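Local coordinates for protein exoglucanase A (Cellulomonas fimi, PDB 7CBD) that hydrolyses beta-1,4-glucosidic linkages of cellulose with inversion of anomeric configuration, through the family 6 glycoside hydrolase catalytic domain that this chain represents, at residues A[73-77]-A[136-142]; A[229-233]-A[270-274]. One frame throughout, in Å; residues are numbered along the deposited sequence.

Contact 1. Residues A[73-77]-A[136-142]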
loop_
_atom_site.group_PDB
_atom_site.type_symbol
_atom_site.label_atom_id
_atom_site.label_comp_id
_atom_site.label_asym_id
_atom_site.label_seq_id
_atom_site.Cartn_x
_atom_site.Cartn_y
_atom_site.Cartn_z
ATOM N N LEU A 73 11.653 -14.833 7.094
ATOM C CA LEU A 73 12.610 -15.269 6.080
ATOM C C LEU A 73 12.767 -16.787 6.088
ATOM O O LEU A 73 12.788 -17.428 5.024
ATOM C CB LEU A 73 13.950 -14.571 6.289
ATOM C CG LEU A 73 13.914 -13.061 6.065
ATOM C CD1 LEU A 73 15.175 -12.434 6.626
ATOM C CD2 LEU A 73 13.789 -12.764 4.586
ATOM N N ASP A 74 12.859 -17.383 7.281
ATOM C CA ASP A 74 12.922 -18.840 7.385
ATOM C C ASP A 74 11.655 -19.491 6.836
ATOM O O ASP A 74 11.724 -20.503 6.124
ATOM C CB ASP A 74 13.122 -19.253 8.841
ATOM C CG ASP A 74 14.492 -18.886 9.383
ATOM O OD1 ASP A 74 15.435 -18.648 8.591
ATOM O OD2 ASP A 74 14.619 -18.846 10.631
ATOM N N ASN A 75 10.484 -18.934 7.167
ATOM C CA ASN A 75 9.239 -19.460 6.611
ATOM C C ASN A 75 9.246 -19.362 5.096
ATOM O O ASN A 75 8.775 -20.272 4.403
ATOM C CB ASN A 75 8.038 -18.676 7.131
ATOM C CG ASN A 75 7.825 -18.822 8.614
ATOM O OD1 ASN A 75 8.339 -19.741 9.251
ATOM N ND2 ASN A 75 7.053 -17.895 9.184
ATOM N N ALA A 76 9.735 -18.238 4.568
ATOM C CA ALA A 76 9.761 -18.043 3.126
ATOM C C ALA A 76 10.646 -19.075 2.435
ATOM O O ALA A 76 10.280 -19.584 1.369
ATOM C CB ALA A 76 10.208 -16.620 2.785
ATOM N N VAL A 77 11.817 -19.404 3.003
ATOM C CA VAL A 77 12.608 -20.432 2.317
ATOM C C VAL A 77 11.891 -21.777 2.320
ATOM O O VAL A 77 11.930 -22.503 1.323
ATOM C CB VAL A 77 14.123 -20.498 2.652
ATOM C CG1 VAL A 77 14.674 -19.307 3.405
ATOM C CG2 VAL A 77 14.596 -21.898 3.168
ATOM N N GLU A 136 21.714 -17.976 3.880
ATOM C CA GLU A 136 20.536 -18.804 4.105
ATOM C C GLU A 136 19.351 -18.390 3.241
ATOM O O GLU A 136 18.462 -19.211 2.988
ATOM C CB GLU A 136 20.144 -18.725 5.581
ATOM C CG GLU A 136 18.917 -19.525 5.949
ATOM C CD GLU A 136 19.105 -21.009 5.712
ATOM O OE1 GLU A 136 18.112 -21.695 5.376
ATOM O OE2 GLU A 136 20.247 -21.496 5.847
ATOM N N TYR A 137 19.309 -17.142 2.781
ATOM C CA TYR A 137 18.146 -16.620 2.075
ATOM C C TYR A 137 18.392 -16.416 0.589
ATOM O O TYR A 137 17.551 -15.825 -0.091
ATOM C CB TYR A 137 17.626 -15.355 2.763
ATOM C CG TYR A 137 17.421 -15.613 4.235
ATOM C CD1 TYR A 137 18.044 -14.832 5.198
ATOM C CD2 TYR A 137 16.651 -16.688 4.657
ATOM C CE1 TYR A 137 17.875 -15.101 6.544
ATOM C CE2 TYR A 137 16.478 -16.966 5.992
ATOM C CZ TYR A 137 17.088 -16.174 6.932
ATOM O OH TYR A 137 16.910 -16.450 8.267
ATOM N N GLU A 138 19.503 -16.932 0.059
ATOM C CA GLU A 138 19.767 -16.788 -1.367
ATOM C C GLU A 138 18.719 -17.487 -2.225
ATOM O O GLU A 138 18.555 -17.128 -3.395
ATOM C CB GLU A 138 21.182 -17.274 -1.690
ATOM C CG GLU A 138 22.257 -16.361 -1.110
ATOM C CD GLU A 138 23.647 -16.690 -1.596
ATOM O OE1 GLU A 138 23.857 -17.816 -2.092
ATOM O OE2 GLU A 138 24.534 -15.818 -1.477
ATOM N N SER A 139 17.987 -18.448 -1.667
ATOM C CA SER A 139 16.998 -19.207 -2.422
ATOM C C SER A 139 15.654 -18.496 -2.550
ATOM O O SER A 139 14.743 -19.044 -3.182
ATOM C CB SER A 139 16.793 -20.578 -1.778
ATOM O OG SER A 139 16.378 -20.436 -0.432
ATOM N N ILE A 140 15.490 -17.313 -1.963
ATOM C CA ILE A 140 14.258 -16.550 -2.100
ATOM C C ILE A 140 14.584 -15.187 -2.704
ATOM O O ILE A 140 15.745 -14.777 -2.789
ATOM C CB ILE A 140 13.477 -16.404 -0.776
ATOM C CG1 ILE A 140 14.252 -15.536 0.222
ATOM C CG2 ILE A 140 13.123 -17.783 -0.205
ATOM C CD1 ILE A 140 13.465 -15.223 1.469
ATOM N N ARG A 141 13.540 -14.501 -3.149
ATOM C CA ARG A 141 13.632 -13.124 -3.601
ATOM C C ARG A 141 12.864 -12.258 -2.617
ATOM O O ARG A 141 11.836 -12.680 -2.085
ATOM C CB ARG A 141 13.024 -12.976 -5.000
ATOM C CG ARG A 141 13.709 -13.830 -6.051
ATOM C CD ARG A 141 12.947 -13.827 -7.364
ATOM N NE ARG A 141 13.676 -14.583 -8.375
ATOM C CZ ARG A 141 13.216 -14.885 -9.583
ATOM N NH1 ARG A 141 11.996 -14.521 -9.958
ATOM N NH2 ARG A 141 13.987 -15.564 -10.418
ATOM N N ILE A 142 13.367 -11.056 -2.364
ATOM C CA ILE A 142 12.712 -10.114 -1.464
ATOM C C ILE A 142 12.324 -8.890 -2.280
ATOM O O ILE A 142 13.184 -8.254 -2.902
ATOM C CB ILE A 142 13.609 -9.737 -0.271
ATOM C CG1 ILE A 142 14.008 -11.000 0.523
ATOM C CG2 ILE A 142 12.898 -8.711 0.604
ATOM C CD1 ILE A 142 15.382 -11.542 0.189
HETATM O O HOH W 1 15.844 -20.697 6.504
HETATM O O HOH W 2 14.088 -21.837 -0.382
#
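Tyr137 lies across the flank of helix 69-83, its ring laid over Leu73 and its hydroxyl reaching Asp74. From its CB, a chi1 of -52° sets CG anti to the carbonyl carbon and turns the ring toward the helix. Along one edge, CD2 meets Val77 CG1 at 3.5 Å, near the ring plane. The face is taken by Leu73, whose CB stands 3.6 Å from the ring centroid and 18° off the normal, the geometry of a CH-pi contact; Leu73 CD1 extends this cover to CE1 and CD1 of the ring. Over the opposite face sits CB of the preceding Glu136. At the tip, OH donates to Asp74 OD1 at 2.7 Å, arriving 41° out of the carboxylate plane. The same OD1 accepts from a water that also donates to Glu136 OE1, bridging two like-charged side chains, while Asp74 OD2 forms a salt bridge with Lys70. Replacing Tyr137 by an alanine would probably strip the aromatic cover from Leu73 CB, leave Asp74 OD1 without the phenol donor and open a gap beside Val77. Past the rim of the ring, Ile140 CD1 packs on Ala76 CB at 3.8 Å and Leu73 CD2 at 4.0 Å, and its CG2 touches Val77 CA. A second water links Val77 O to Ser139 OG. The type I turn from Tyr137 to Ile140 leads directly into strand 141-146, which pairs in parallel with strand 87-93 following the helix. Helix 69-83 thus packs on this turn at the rim of the distorted alpha/beta barrel of family 6, away from the predicted catalytic residues.

Contact 2. Residues A[229-233]-A[270-274]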
loop_
_atom_site.group_PDB
_atom_site.type_symbol
_atom_site.label_atom_id
_atom_site.label_comp_id
_atom_site.label_asym_id
_atom_site.label_seq_id
_atom_site.Cartn_x
_atom_site.Cartn_y
_atom_site.Cartn_z
ATOM N N PHE A 229 8.343 0.582 -9.017
ATOM C CA PHE A 229 7.566 1.526 -8.223
ATOM C C PHE A 229 6.246 0.879 -7.829
ATOM O O PHE A 229 5.707 0.056 -8.566
ATOM C CB PHE A 229 7.334 2.806 -9.034
ATOM C CG PHE A 229 8.613 3.492 -9.405
ATOM C CD1 PHE A 229 9.153 4.467 -8.584
ATOM C CD2 PHE A 229 9.315 3.123 -10.550
ATOM C CE1 PHE A 229 10.357 5.075 -8.901
ATOM C CE2 PHE A 229 10.517 3.720 -10.868
ATOM C CZ PHE A 229 11.034 4.698 -10.047
ATOM N N VAL A 230 5.724 1.250 -6.659
ATOM C CA VAL A 230 4.480 0.666 -6.159
ATOM C C VAL A 230 3.514 1.775 -5.750
ATOM O O VAL A 230 3.895 2.710 -5.033
ATOM C CB VAL A 230 4.723 -0.346 -5.013
ATOM C CG1 VAL A 230 5.557 0.250 -3.886
ATOM C CG2 VAL A 230 3.411 -0.917 -4.497
ATOM N N SER A 231 2.273 1.677 -6.228
ATOM C CA SER A 231 1.243 2.657 -5.914
ATOM C C SER A 231 0.157 2.057 -5.028
ATOM O O SER A 231 0.007 0.833 -4.920
ATOM C CB SER A 231 0.618 3.254 -7.184
ATOM O OG SER A 231 -0.444 2.451 -7.674
ATOM N N ASP A 232 -0.589 2.953 -4.381
ATOM C CA ASP A 232 -1.784 2.637 -3.608
ATOM C C ASP A 232 -1.471 1.916 -2.306
ATOM O O ASP A 232 -2.401 1.358 -1.692
ATOM C CB ASP A 232 -2.803 1.822 -4.427
ATOM C CG ASP A 232 -4.237 2.315 -4.297
ATOM O OD1 ASP A 232 -4.489 3.410 -3.752
ATOM O OD2 ASP A 232 -5.126 1.581 -4.800
ATOM N N VAL A 233 -0.209 1.897 -1.845
ATOM C CA VAL A 233 0.032 1.127 -0.627
ATOM C C VAL A 233 -0.720 1.715 0.553
ATOM O O VAL A 233 -0.708 2.930 0.815
ATOM C CB VAL A 233 1.481 0.668 -0.359
ATOM C CG1 VAL A 233 2.465 0.924 -1.502
ATOM C CG2 VAL A 233 1.953 1.011 1.015
ATOM N N GLU A 270 -5.817 3.696 -10.481
ATOM C CA GLU A 270 -4.406 3.357 -10.374
ATOM C C GLU A 270 -3.844 2.748 -11.646
ATOM O O GLU A 270 -2.636 2.846 -11.876
ATOM C CB GLU A 270 -4.164 2.460 -9.155
ATOM C CG GLU A 270 -4.452 3.170 -7.829
ATOM C CD GLU A 270 -3.591 4.411 -7.630
ATOM O OE1 GLU A 270 -2.391 4.261 -7.327
ATOM O OE2 GLU A 270 -4.107 5.541 -7.790
ATOM N N ILE A 271 -4.682 2.130 -12.481
ATOM C CA ILE A 271 -4.215 1.730 -13.807
ATOM C C ILE A 271 -3.749 2.954 -14.584
ATOM O O ILE A 271 -2.652 2.974 -15.154
ATOM C CB ILE A 271 -5.309 0.949 -14.561
ATOM C CG1 ILE A 271 -5.502 -0.443 -13.943
ATOM C CG2 ILE A 271 -4.980 0.845 -16.051
ATOM C CD1 ILE A 271 -4.260 -1.301 -13.939
ATOM N N ASP A 272 -4.567 4.003 -14.598
ATOM C CA ASP A 272 -4.174 5.203 -15.324
ATOM C C ASP A 272 -2.982 5.883 -14.663
ATOM O O ASP A 272 -2.096 6.401 -15.351
ATOM C CB ASP A 272 -5.368 6.147 -15.455
ATOM C CG ASP A 272 -6.487 5.555 -16.305
ATOM O OD1 ASP A 272 -6.233 4.576 -17.036
ATOM O OD2 ASP A 272 -7.625 6.060 -16.243
ATOM N N TYR A 273 -2.934 5.864 -13.330
ATOM C CA TYR A 273 -1.850 6.517 -12.610
ATOM C C TYR A 273 -0.514 5.822 -12.862
ATOM O O TYR A 273 0.498 6.484 -13.107
ATOM C CB TYR A 273 -2.184 6.571 -11.115
ATOM C CG TYR A 273 -1.085 7.192 -10.295
ATOM C CD1 TYR A 273 -0.690 8.511 -10.505
ATOM C CD2 TYR A 273 -0.431 6.459 -9.314
ATOM C CE1 TYR A 273 0.338 9.070 -9.761
ATOM C CE2 TYR A 273 0.593 7.004 -8.575
ATOM C CZ TYR A 273 0.976 8.313 -8.806
ATOM O OH TYR A 273 2.003 8.877 -8.094
ATOM N N THR A 274 -0.489 4.486 -12.826
ATOM C CA THR A 274 0.768 3.781 -13.081
ATOM C C THR A 274 1.253 3.990 -14.516
ATOM O O THR A 274 2.460 4.118 -14.752
ATOM C CB THR A 274 0.664 2.291 -12.730
ATOM O OG1 THR A 274 -0.492 1.713 -13.349
ATOM C CG2 THR A 274 0.588 2.081 -11.217
#
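A chi1 of 86° places Ser231 OG between its backbone N and carbonyl carbon, facing helix 270-283, while Glu270, bent at chi2, folds its carboxylate back toward the strand. The two groups meet in a hydrogen bond from Ser231 OG to Glu270 OE1 of 2.7 Å, received on the anti side of the carboxylate and 19° out of its plane. Glu270 OE2 is bonded in turn to Ser196, so both carboxylate oxygens are engaged in this buried setting. Asp232 crosses the aliphatic part of the same side chain, its OD2 3.5 Å from Glu270 CG. Its OD1 comes within 4.2 Å of Glu270 OE1, two like charges close together, and Asn299 donates to Asp232 OD2. Ser231 CB lies at the edge of the Tyr273 ring, 4.0 Å from CD2, and the Tyr273 hydroxyl is hydrogen-bonded to Ile193 O. Thr274 CG2 completes the contact against Ser231 OG. The axes of strand 229-231 and helix 270-274 run at 152°, 9.8 Å apart at closest, at the C-terminal end of strand 228-231 in the distorted family 6 alpha/beta barrel, the side chain of Asp232 about 11 Å from that of Asp371, the predicted nucleophile.

Contact 1 precedes contact 2 along the chain, with no overlap, and both lie in the family 6 catalytic domain. Their centres are about 27 Å apart and their nearest atoms about 11 Å, so they do not touch. The link is the shared mixed sheet: strand 141-146 pairs in parallel with 187-192, which pairs with 228-231. Each contact sets a helix against this sheet or its approach, 69-83 in contact 1 and 270-283 in contact 2. Contact 1 is peripheral, its centre about 22 Å from the chain centre, and lies at the N-terminal end of strand 141-146; contact 2 is buried, about 9 Å from that centre, and lies at the C-terminal end of strand 228-231, nearer the predicted catalytic residues.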